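PDB 3VTF: UDP-glucose 6-dehydrogenase from Pyrobaculum islandicum, which binds UDP-glucose and probably oxidises it to UDP-glucuronate, using two molecules of NAD+. Local coordinates for residues Y257-F260 with E261-L265; A382-G385 with D386-Y390; L416-G420 with K421-D425. One frame throughout, in Å; residues are numbered along the deposited sequence.

The three contacts are local and follow one another along the chain. Interaction 1 is two turns of helix 256-264 in the central domain; interactions 2 and 3 both belong to the UDP-binding domain and reach its parallel sheet from different places, with centres about 23 Å apart. Interaction 1 lies near the substrate: the side chain of Tyr-257 comes within about 6 Å of a bound UDP-glucose. Its nearest atoms are about 8 Å from those of interaction 3, whose Tyr-418 has its side chain about 9 Å from that of the ligand-binding Arg-427. Interaction 2 is away from the known sites, its centre about 38 Å from that of interaction 1.

Interaction 1. Residues Y257-F260 with E261-L265; sequences YRVF and EAVGL
Val-263 packs against Val-259 and Phe-260 on the inner side of helix 256-264, while Arg-258 and Glu-261 pair on its outer side. On the inner side the atoms are close. Val-263 CG1 is anti to the backbone N (chi1 168°), which places CG2 beside that nitrogen and over the preceding turn, 3.3 Å from Val-259 O. The same methyl also meets Val-259 CG1, at 4.0 Å. The Phe-260 side chain runs alongside that of Val-263, pointing the same way, with Phe-260 CD1 3.9 Å from Val-263 CB. Backbone bonds one helical turn long tie these residues: Val-263 N donates to Val-259 O, Gly-264 N to Phe-260 O and Glu-261 N to Tyr-257 O, whereas Ala-262 N to Arg-258 O is a weak bond of 3.4 Å. Gly-264 suits this spot, since a beta carbon there would stand close to Phe-260 O.

The outer side is looser and rests on a single salt bridge. Arg-258, bent at chi2 (59°), brings NH1 to within 2.8 Å of Glu-261 OE1. The oxygen sits at the edge of the guanidinium, in its plane, yet the carboxylate is turned 82° from that plane, and one oxygen alone makes the bridge. Glu-261 is exposed here, but Arg-258 NH2 also donates to Val-218 O of the second subunit, so the pair borders the dimer interface.

Tyr-257 hydrogen-bonds through OH to Ala-276 O, next to Gly-275, which binds UDP-glucose, and stacks on Tyr-428. Further along the inner side, Phe-260 stacks on Phe-274 and leans on Phe-241, Ala-242 and Val-245, seating the short helix against the long helix 221-251.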
ATOM      1  N   TYR A 257      11.370   7.610   8.511  1.00 19.45           N
ATOM      2  CA  TYR A 257      10.062   7.986   9.115  1.00 21.90           C
ATOM      3  C   TYR A 257       9.612   9.356   8.686  1.00 23.29           C
ATOM      4  O   TYR A 257       8.406   9.586   8.386  1.00 20.05           O
ATOM      5  CB  TYR A 257      10.143   7.858  10.636  1.00 23.06           C
ATOM      6  CG  TYR A 257       9.880   6.448  11.129  1.00 22.86           C
ATOM      7  CD1 TYR A 257       8.708   6.143  11.837  1.00 25.69           C
ATOM      8  CD2 TYR A 257      10.775   5.461  10.921  1.00 25.51           C
ATOM      9  CE1 TYR A 257       8.449   4.809  12.303  1.00 26.65           C
ATOM     10  CE2 TYR A 257      10.556   4.149  11.365  1.00 25.59           C
ATOM     11  CZ  TYR A 257       9.354   3.842  12.013  1.00 26.13           C
ATOM     12  OH  TYR A 257       9.193   2.586  12.492  1.00 22.52           O
ATOM     13  N   ARG A 258      10.559  10.298   8.543  1.00 22.29           N
ATOM     14  CA  ARG A 258      10.144  11.606   8.021  1.00 20.54           C
ATOM     15  C   ARG A 258       9.707  11.504   6.534  1.00 21.17           C
ATOM     16  O   ARG A 258       8.845  12.235   6.039  1.00 19.16           O
ATOM     17  CB  ARG A 258      11.394  12.528   8.070  1.00 23.07           C
ATOM     18  CG  ARG A 258      11.145  13.935   7.453  1.00 25.09           C
ATOM     19  CD  ARG A 258       9.998  14.689   8.193  1.00 32.08           C
ATOM     20  NE  ARG A 258       9.969  16.170   8.038  1.00 32.36           N
ATOM     21  CZ  ARG A 258       8.905  16.924   8.323  1.00 33.21           C
ATOM     22  NH1 ARG A 258       7.759  16.376   8.750  1.00 35.02           N
ATOM     23  NH2 ARG A 258       8.956  18.233   8.189  1.00 32.64           N
ATOM     24  N   VAL A 259      10.331  10.595   5.786  1.00 18.80           N
ATOM     25  CA  VAL A 259       9.937  10.437   4.357  1.00 17.76           C
ATOM     26  C   VAL A 259       8.473   9.958   4.321  1.00 18.02           C
ATOM     27  O   VAL A 259       7.640  10.498   3.549  1.00 16.90           O
ATOM     28  CB  VAL A 259      10.872   9.425   3.664  1.00 20.44           C
ATOM     29  CG1 VAL A 259      10.285   8.972   2.312  1.00 19.41           C
ATOM     30  CG2 VAL A 259      12.309  10.078   3.535  1.00 21.75           C
ATOM     31  N   PHE A 260       8.185   8.929   5.127  1.00 18.00           N
ATOM     32  CA  PHE A 260       6.787   8.320   5.042  1.00 19.10           C
ATOM     33  C   PHE A 260       5.735   9.199   5.722  1.00 21.85           C
ATOM     34  O   PHE A 260       4.582   9.089   5.398  1.00 19.60           O
ATOM     35  CB  PHE A 260       6.772   6.876   5.645  1.00 22.09           C
ATOM     36  CG  PHE A 260       7.273   5.878   4.633  1.00 20.31           C
ATOM     37  CD1 PHE A 260       6.445   5.517   3.536  1.00 19.82           C
ATOM     38  CD2 PHE A 260       8.532   5.357   4.720  1.00 19.30           C
ATOM     39  CE1 PHE A 260       6.909   4.653   2.542  1.00 19.48           C
ATOM     40  CE2 PHE A 260       8.990   4.466   3.715  1.00 18.65           C
ATOM     41  CZ  PHE A 260       8.189   4.117   2.634  1.00 20.75           C
ATOM     42  N   GLU A 261       6.148  10.143   6.588  1.00 23.30           N
ATOM     43  CA  GLU A 261       5.210  11.225   7.021  1.00 22.49           C
ATOM     44  C   GLU A 261       4.718  11.951   5.820  1.00 21.26           C
ATOM     45  O   GLU A 261       3.497  12.184   5.667  1.00 19.92           O
ATOM     46  CB  GLU A 261       5.891  12.244   7.927  1.00 27.70           C
ATOM     47  CG  GLU A 261       5.775  11.872   9.371  1.00 39.76           C
ATOM     48  CD  GLU A 261       6.607  12.807  10.262  1.00 46.72           C
ATOM     49  OE1 GLU A 261       6.934  13.945   9.859  1.00 37.37           O
ATOM     50  OE2 GLU A 261       6.953  12.384  11.367  1.00 43.34           O
ATOM     51  N   ALA A 262       5.616  12.355   4.916  1.00 18.51           N
ATOM     52  CA  ALA A 262       5.198  13.090   3.733  1.00 18.39           C
ATOM     53  C   ALA A 262       4.455  12.163   2.717  1.00 20.15           C
ATOM     54  O   ALA A 262       3.453  12.570   2.066  1.00 21.85           O
ATOM     55  CB  ALA A 262       6.466  13.716   3.047  1.00 17.31           C
ATOM     56  N   VAL A 263       4.949  10.917   2.538  1.00 20.23           N
ATOM     57  CA  VAL A 263       4.278   9.980   1.568  1.00 20.52           C
ATOM     58  C   VAL A 263       2.788   9.800   2.013  1.00 19.68           C
ATOM     59  O   VAL A 263       1.861   9.879   1.203  1.00 18.44           O
ATOM     60  CB  VAL A 263       5.011   8.580   1.645  1.00 21.37           C
ATOM     61  CG1 VAL A 263       4.189   7.529   0.919  1.00 20.32           C
ATOM     62  CG2 VAL A 263       6.453   8.704   1.071  1.00 18.86           C
ATOM     63  N   GLY A 264       2.588   9.547   3.309  1.00 19.57           N
ATOM     64  CA  GLY A 264       1.229   9.257   3.876  1.00 20.74           C
ATOM     65  C   GLY A 264       0.188  10.427   3.784  1.00 25.37           C
ATOM     66  O   GLY A 264      -1.022  10.245   3.941  1.00 22.25           O
ATOM     67  N   LEU A 265       0.659  11.661   3.647  1.00 23.50           N
ATOM     68  CA  LEU A 265      -0.310  12.819   3.433  1.00 23.37           C
ATOM     69  C   LEU A 265      -1.001  12.745   2.102  1.00 24.80           C
ATOM     70  O   LEU A 265      -1.985  13.445   1.853  1.00 26.10           O
ATOM     71  CB  LEU A 265       0.469  14.182   3.561  1.00 20.98           C
ATOM     72  CG  LEU A 265       0.715  14.422   5.045  1.00 21.88           C
ATOM     73  CD1 LEU A 265       1.699  15.585   5.312  1.00 24.50           C
ATOM     74  CD2 LEU A 265      -0.644  14.684   5.761  1.00 24.25           C
TER

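Interaction 2. Residues A382-G385 with D386-Y390; sequences AVLG and DSVTY
Ser-387 places OG between its backbone N and carbonyl carbon (chi1 71°), which folds the hydroxyl back onto the end of helix 377-384, and Tyr-390 turns CG beside its own backbone N (chi1 -56°), sending the phenol across to the same bend. The two hydroxyls take neighbouring carbonyls. Ser-387 OG donates to Leu-384 O at 2.8 Å, in the carbonyl plane and on a lone pair. Ser-387 N donates to that same oxygen at 3.1 Å, tilted 25° from the plane. Two bonds from one residue thus grip the last helical carbonyl and fix the serine's rotation.

The next carbonyl, that of Gly-385, is taken by Tyr-390, whose OH donates to Gly-385 O at a very short 2.5 Å. This oxygen lies at the edge of the phenol ring, in its plane, and the hydroxyl also rests 3.5 Å from Leu-384 CB. One face of the ring is met by Val-388 CG2, offset toward the rim, and Arg-381 makes a cation-pi contact with the same ring. Val-388 CG2 approaches Leu-384 CD1 too, at a looser 4.3 Å, giving the bend a small apolar side.

Gly-385 leaves the helix with positive phi, a conformation that favours glycine, and the backbone from Leu-384 to Ser-387 is close to a type II' beta turn. Beyond it Val-388 settles on Val-369 and Val-371 and on Leu-363 of helix 354-364, and Thr-389 pairs with strand 368-372. The bend is the helix-to-strand return of a beta-alpha-beta unit, strand 368-372, helix 377-384 and strand 389-390, at an edge of the Rossmann-like parallel sheet of the UDP-binding domain.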
ATOM      1  N   ALA A 382       9.796 -19.755  28.110  1.00 39.15           N
ATOM      2  CA  ALA A 382       9.200 -20.985  27.534  1.00 44.04           C
ATOM      3  C   ALA A 382       9.885 -21.363  26.238  1.00 44.89           C
ATOM      4  O   ALA A 382      10.002 -22.527  25.946  1.00 40.55           O
ATOM      5  CB  ALA A 382       7.695 -20.867  27.326  1.00 40.87           C
ATOM      6  N   VAL A 383      10.351 -20.366  25.471  1.00 41.18           N
ATOM      7  CA  VAL A 383      11.010 -20.597  24.213  1.00 41.56           C
ATOM      8  C   VAL A 383      12.543 -20.615  24.279  1.00 41.77           C
ATOM      9  O   VAL A 383      13.171 -21.462  23.651  1.00 41.91           O
ATOM     10  CB  VAL A 383      10.515 -19.607  23.096  1.00 46.34           C
ATOM     11  CG1 VAL A 383      11.296 -19.844  21.800  1.00 41.21           C
ATOM     12  CG2 VAL A 383       9.019 -19.790  22.867  1.00 40.48           C
ATOM     13  N   LEU A 384      13.153 -19.669  24.989  1.00 37.17           N
ATOM     14  CA  LEU A 384      14.604 -19.556  25.012  1.00 39.89           C
ATOM     15  C   LEU A 384      15.267 -20.299  26.198  1.00 41.60           C
ATOM     16  O   LEU A 384      16.482 -20.472  26.202  1.00 43.26           O
ATOM     17  CB  LEU A 384      14.987 -18.065  25.086  1.00 42.03           C
ATOM     18  CG  LEU A 384      14.568 -17.277  23.843  1.00 42.06           C
ATOM     19  CD1 LEU A 384      14.603 -15.792  24.182  1.00 47.36           C
ATOM     20  CD2 LEU A 384      15.538 -17.565  22.726  1.00 36.37           C
ATOM     21  N   GLY A 385      14.481 -20.708  27.194  1.00 44.80           N
ATOM     22  CA  GLY A 385      15.028 -21.321  28.432  1.00 43.64           C
ATOM     23  C   GLY A 385      16.221 -20.540  29.002  1.00 53.75           C
ATOM     24  O   GLY A 385      16.285 -19.287  28.955  1.00 49.28           O
ATOM     25  N   ASP A 386      17.196 -21.283  29.512  1.00 48.58           N
ATOM     26  CA  ASP A 386      18.355 -20.687  30.137  1.00 49.76           C
ATOM     27  C   ASP A 386      19.418 -20.221  29.115  1.00 45.91           C
ATOM     28  O   ASP A 386      20.555 -19.909  29.493  1.00 42.93           O
ATOM     29  CB  ASP A 386      18.987 -21.717  31.099  1.00 55.46           C
ATOM     30  CG  ASP A 386      19.359 -23.035  30.384  1.00 60.90           C
ATOM     31  OD1 ASP A 386      20.359 -23.088  29.611  1.00 59.84           O
ATOM     32  OD2 ASP A 386      18.627 -24.024  30.575  1.00 71.28           O
ATOM     33  N   SER A 387      19.119 -20.220  27.817  1.00 48.49           N
ATOM     34  CA  SER A 387      20.160 -19.793  26.879  1.00 41.63           C
ATOM     35  C   SER A 387      20.453 -18.242  26.959  1.00 38.28           C
ATOM     36  O   SER A 387      21.515 -17.774  26.522  1.00 35.83           O
ATOM     37  CB  SER A 387      19.842 -20.238  25.463  1.00 48.94           C
ATOM     38  OG  SER A 387      18.753 -19.490  24.937  1.00 58.74           O
ATOM     39  N   VAL A 388      19.564 -17.479  27.581  1.00 38.82           N
ATOM     40  CA  VAL A 388      19.846 -16.037  27.808  1.00 39.97           C
ATOM     41  C   VAL A 388      19.691 -15.700  29.289  1.00 42.13           C
ATOM     42  O   VAL A 388      19.005 -16.421  30.018  1.00 40.39           O
ATOM     43  CB  VAL A 388      18.905 -15.170  26.922  1.00 36.86           C
ATOM     44  CG1 VAL A 388      19.004 -15.641  25.459  1.00 32.73           C
ATOM     45  CG2 VAL A 388      17.481 -15.305  27.373  1.00 30.46           C
ATOM     46  N   THR A 389      20.257 -14.569  29.702  1.00 38.80           N
ATOM     47  CA  THR A 389      19.944 -13.980  30.994  1.00 36.46           C
ATOM     48  C   THR A 389      18.749 -13.073  30.874  1.00 37.46           C
ATOM     49  O   THR A 389      18.718 -12.166  30.004  1.00 38.76           O
ATOM     50  CB  THR A 389      21.167 -13.192  31.570  1.00 34.46           C
ATOM     51  OG1 THR A 389      22.339 -14.013  31.461  1.00 37.63           O
ATOM     52  CG2 THR A 389      20.945 -12.703  33.036  1.00 36.44           C
ATOM     53  N   TYR A 390      17.781 -13.285  31.770  1.00 36.26           N
ATOM     54  CA  TYR A 390      16.620 -12.426  31.867  1.00 36.48           C
ATOM     55  C   TYR A 390      16.861 -11.293  32.879  1.00 42.95           C
ATOM     56  O   TYR A 390      17.083 -11.563  34.050  1.00 43.27           O
ATOM     57  CB  TYR A 390      15.404 -13.241  32.256  1.00 40.59           C
ATOM     58  CG  TYR A 390      15.182 -14.347  31.296  1.00 40.32           C
ATOM     59  CD1 TYR A 390      15.868 -15.521  31.424  1.00 40.58           C
ATOM     60  CD2 TYR A 390      14.328 -14.177  30.184  1.00 43.06           C
ATOM     61  CE1 TYR A 390      15.704 -16.553  30.493  1.00 44.94           C
ATOM     62  CE2 TYR A 390      14.167 -15.185  29.225  1.00 41.57           C
ATOM     63  CZ  TYR A 390      14.828 -16.392  29.400  1.00 43.72           C
ATOM     64  OH  TYR A 390      14.719 -17.410  28.476  1.00 38.48           O
TER

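Interaction 3. Residues L416-G420 with K421-D425; sequences LDYRG and KVVVD
Asp-417 OD1 is gripped by Arg-419 N and Arg-419 NE from opposite faces of its carboxylate, and the loop pinned in this way is closed by Lys-421 N donating to Tyr-418 O. The first of these makes an Asx turn; the last closes a type II beta turn from Tyr-418 to Lys-421, which leads into strand 422-425 of the parallel sheet of the UDP-binding domain. Arg-419 NE meets OD1 of Asp-417 at 2.8 Å, and Arg-419 NH1 reaches the other oxygen, Asp-417 OD2, at 3.0 Å. The guanidinium therefore holds the carboxylate side-on with two nitrogens, and OD2 lies in its plane, although NH1 comes to OD2 from above the carboxylate plane.

The turn bond from Lys-421 N to Tyr-418 O is 3.1 Å long, its donor tilted 34° from the carbonyl plane. Gly-420 takes the positive phi at the third position of the turn. Lys-421 lays its chain over the same carbonyl, with CB 3.4 Å from Tyr-418 O. A bend at chi2 (-63°) then turns the lysine toward the end of helix 394-400, just past which NZ donates to Val-401 O. With an alanine here the backbone bond and the CB contact would stay, but Val-401 O would probably lose this donor and the turn the packing of CG and CD.

Tyr-418 is buried: its OH donates to Tyr-413 O, and its side chain packs on Leu-398 and Ile-406. Strand 422-425 itself runs between strands 403-406 and 437-440. The side chains of Tyr-418 and Val-423 cross at about a right angle, the methyl coming obliquely to the ring, with Val-423 CG2 4.0 Å from Tyr-418 CD1.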
ATOM      1  N   LEU A 416      14.777   5.687  28.665  1.00 33.83           N
ATOM      2  CA  LEU A 416      15.978   5.113  29.212  1.00 31.62           C
ATOM      3  C   LEU A 416      17.260   5.955  28.895  1.00 28.83           C
ATOM      4  O   LEU A 416      17.226   6.844  28.016  1.00 29.29           O
ATOM      5  CB  LEU A 416      16.176   3.663  28.693  1.00 32.22           C
ATOM      6  CG  LEU A 416      15.095   2.599  28.996  1.00 35.40           C
ATOM      7  CD1 LEU A 416      15.485   1.262  28.329  1.00 30.56           C
ATOM      8  CD2 LEU A 416      15.070   2.409  30.530  1.00 34.13           C
ATOM      9  N   ASP A 417      18.380   5.580  29.518  1.00 28.64           N
ATOM     10  CA  ASP A 417      19.627   6.326  29.323  1.00 31.51           C
ATOM     11  C   ASP A 417      20.517   5.486  28.451  1.00 30.78           C
ATOM     12  O   ASP A 417      21.098   4.529  28.891  1.00 27.71           O
ATOM     13  CB  ASP A 417      20.299   6.615  30.677  1.00 34.29           C
ATOM     14  CG  ASP A 417      21.570   7.449  30.523  1.00 36.98           C
ATOM     15  OD1 ASP A 417      21.975   7.768  29.367  1.00 33.94           O
ATOM     16  OD2 ASP A 417      22.214   7.732  31.531  1.00 35.47           O
ATOM     17  N   TYR A 418      20.599   5.832  27.178  1.00 28.30           N
ATOM     18  CA  TYR A 418      21.373   5.053  26.222  1.00 29.18           C
ATOM     19  C   TYR A 418      22.777   5.616  26.020  1.00 32.28           C
ATOM     20  O   TYR A 418      23.479   5.182  25.130  1.00 27.10           O
ATOM     21  CB  TYR A 418      20.684   4.984  24.859  1.00 29.48           C
ATOM     22  CG  TYR A 418      19.325   4.328  24.833  1.00 26.63           C
ATOM     23  CD1 TYR A 418      19.188   2.966  24.644  1.00 25.64           C
ATOM     24  CD2 TYR A 418      18.181   5.085  24.970  1.00 26.90           C
ATOM     25  CE1 TYR A 418      17.946   2.379  24.615  1.00 25.93           C
ATOM     26  CE2 TYR A 418      16.942   4.509  24.943  1.00 26.83           C
ATOM     27  CZ  TYR A 418      16.830   3.156  24.762  1.00 26.03           C
ATOM     28  OH  TYR A 418      15.588   2.602  24.735  1.00 28.19           O
ATOM     29  N   ARG A 419      23.168   6.590  26.829  1.00 30.52           N
ATOM     30  CA  ARG A 419      24.437   7.272  26.597  1.00 30.89           C
ATOM     31  C   ARG A 419      25.618   6.325  26.732  1.00 26.03           C
ATOM     32  O   ARG A 419      25.679   5.530  27.636  1.00 32.96           O
ATOM     33  CB  ARG A 419      24.565   8.491  27.513  1.00 29.69           C
ATOM     34  CG  ARG A 419      23.571   9.578  27.171  1.00 31.43           C
ATOM     35  CD  ARG A 419      23.553  10.714  28.169  1.00 50.00           C
ATOM     36  NE  ARG A 419      23.211  10.300  29.520  1.00 44.45           N
ATOM     37  CZ  ARG A 419      23.094  11.146  30.527  1.00 41.00           C
ATOM     38  NH1 ARG A 419      22.785  10.716  31.728  1.00 36.19           N
ATOM     39  NH2 ARG A 419      23.294  12.430  30.317  1.00 36.20           N
ATOM     40  N   GLY A 420      26.550   6.417  25.802  1.00 28.34           N
ATOM     41  CA  GLY A 420      27.740   5.611  25.847  1.00 26.44           C
ATOM     42  C   GLY A 420      27.524   4.220  25.307  1.00 32.92           C
ATOM     43  O   GLY A 420      28.434   3.419  25.293  1.00 28.56           O
ATOM     44  N   LYS A 421      26.320   3.929  24.841  1.00 30.09           N
ATOM     45  CA  LYS A 421      26.064   2.548  24.400  1.00 32.80           C
ATOM     46  C   LYS A 421      26.094   2.475  22.867  1.00 30.21           C
ATOM     47  O   LYS A 421      25.994   3.489  22.182  1.00 27.93           O
ATOM     48  CB  LYS A 421      24.725   2.059  24.937  1.00 33.43           C
ATOM     49  CG  LYS A 421      24.666   1.941  26.485  1.00 35.10           C
ATOM     50  CD  LYS A 421      25.632   0.928  27.064  1.00 34.98           C
ATOM     51  CE  LYS A 421      25.703   1.123  28.554  1.00 44.45           C
ATOM     52  NZ  LYS A 421      26.636   0.084  29.049  1.00 35.51           N
ATOM     53  N   VAL A 422      26.244   1.265  22.349  1.00 27.98           N
ATOM     54  CA  VAL A 422      26.123   0.985  20.916  1.00 27.69           C
ATOM     55  C   VAL A 422      24.704   0.421  20.722  1.00 28.36           C
ATOM     56  O   VAL A 422      24.375  -0.585  21.327  1.00 25.91           O
ATOM     57  CB  VAL A 422      27.155  -0.058  20.474  1.00 30.60           C
ATOM     58  CG1 VAL A 422      26.927  -0.367  18.970  1.00 31.98           C
ATOM     59  CG2 VAL A 422      28.576   0.515  20.761  1.00 31.03           C
ATOM     60  N   VAL A 423      23.856   1.120  19.954  1.00 25.18           N
ATOM     61  CA  VAL A 423      22.475   0.757  19.874  1.00 24.43           C
ATOM     62  C   VAL A 423      22.178   0.548  18.392  1.00 25.96           C
ATOM     63  O   VAL A 423      22.430   1.444  17.557  1.00 27.81           O
ATOM     64  CB  VAL A 423      21.577   1.885  20.377  1.00 23.37           C
ATOM     65  CG1 VAL A 423      20.080   1.601  20.175  1.00 27.46           C
ATOM     66  CG2 VAL A 423      21.873   2.194  21.841  1.00 22.89           C
ATOM     67  N   VAL A 424      21.553  -0.592  18.106  1.00 27.93           N
ATOM     68  CA  VAL A 424      20.953  -0.865  16.764  1.00 23.65           C
ATOM     69  C   VAL A 424      19.459  -0.772  17.060  1.00 23.66           C
ATOM     70  O   VAL A 424      18.918  -1.595  17.832  1.00 23.99           O
ATOM     71  CB  VAL A 424      21.373  -2.253  16.254  1.00 24.24           C
ATOM     72  CG1 VAL A 424      20.537  -2.658  15.052  1.00 23.39           C
ATOM     73  CG2 VAL A 424      22.882  -2.259  15.874  1.00 24.71           C
ATOM     74  N   ASP A 425      18.829   0.266  16.536  1.00 22.32           N
ATOM     75  CA  ASP A 425      17.434   0.551  16.855  1.00 23.89           C
ATOM     76  C   ASP A 425      16.510  -0.110  15.824  1.00 25.15           C
ATOM     77  O   ASP A 425      16.505   0.261  14.587  1.00 23.14           O
ATOM     78  CB  ASP A 425      17.228   2.059  16.774  1.00 22.82           C
ATOM     79  CG  ASP A 425      15.857   2.491  17.192  1.00 23.12           C
ATOM     80  OD1 ASP A 425      15.011   1.627  17.497  1.00 25.84           O
ATOM     81  OD2 ASP A 425      15.593   3.716  17.212  1.00 22.41           O
TER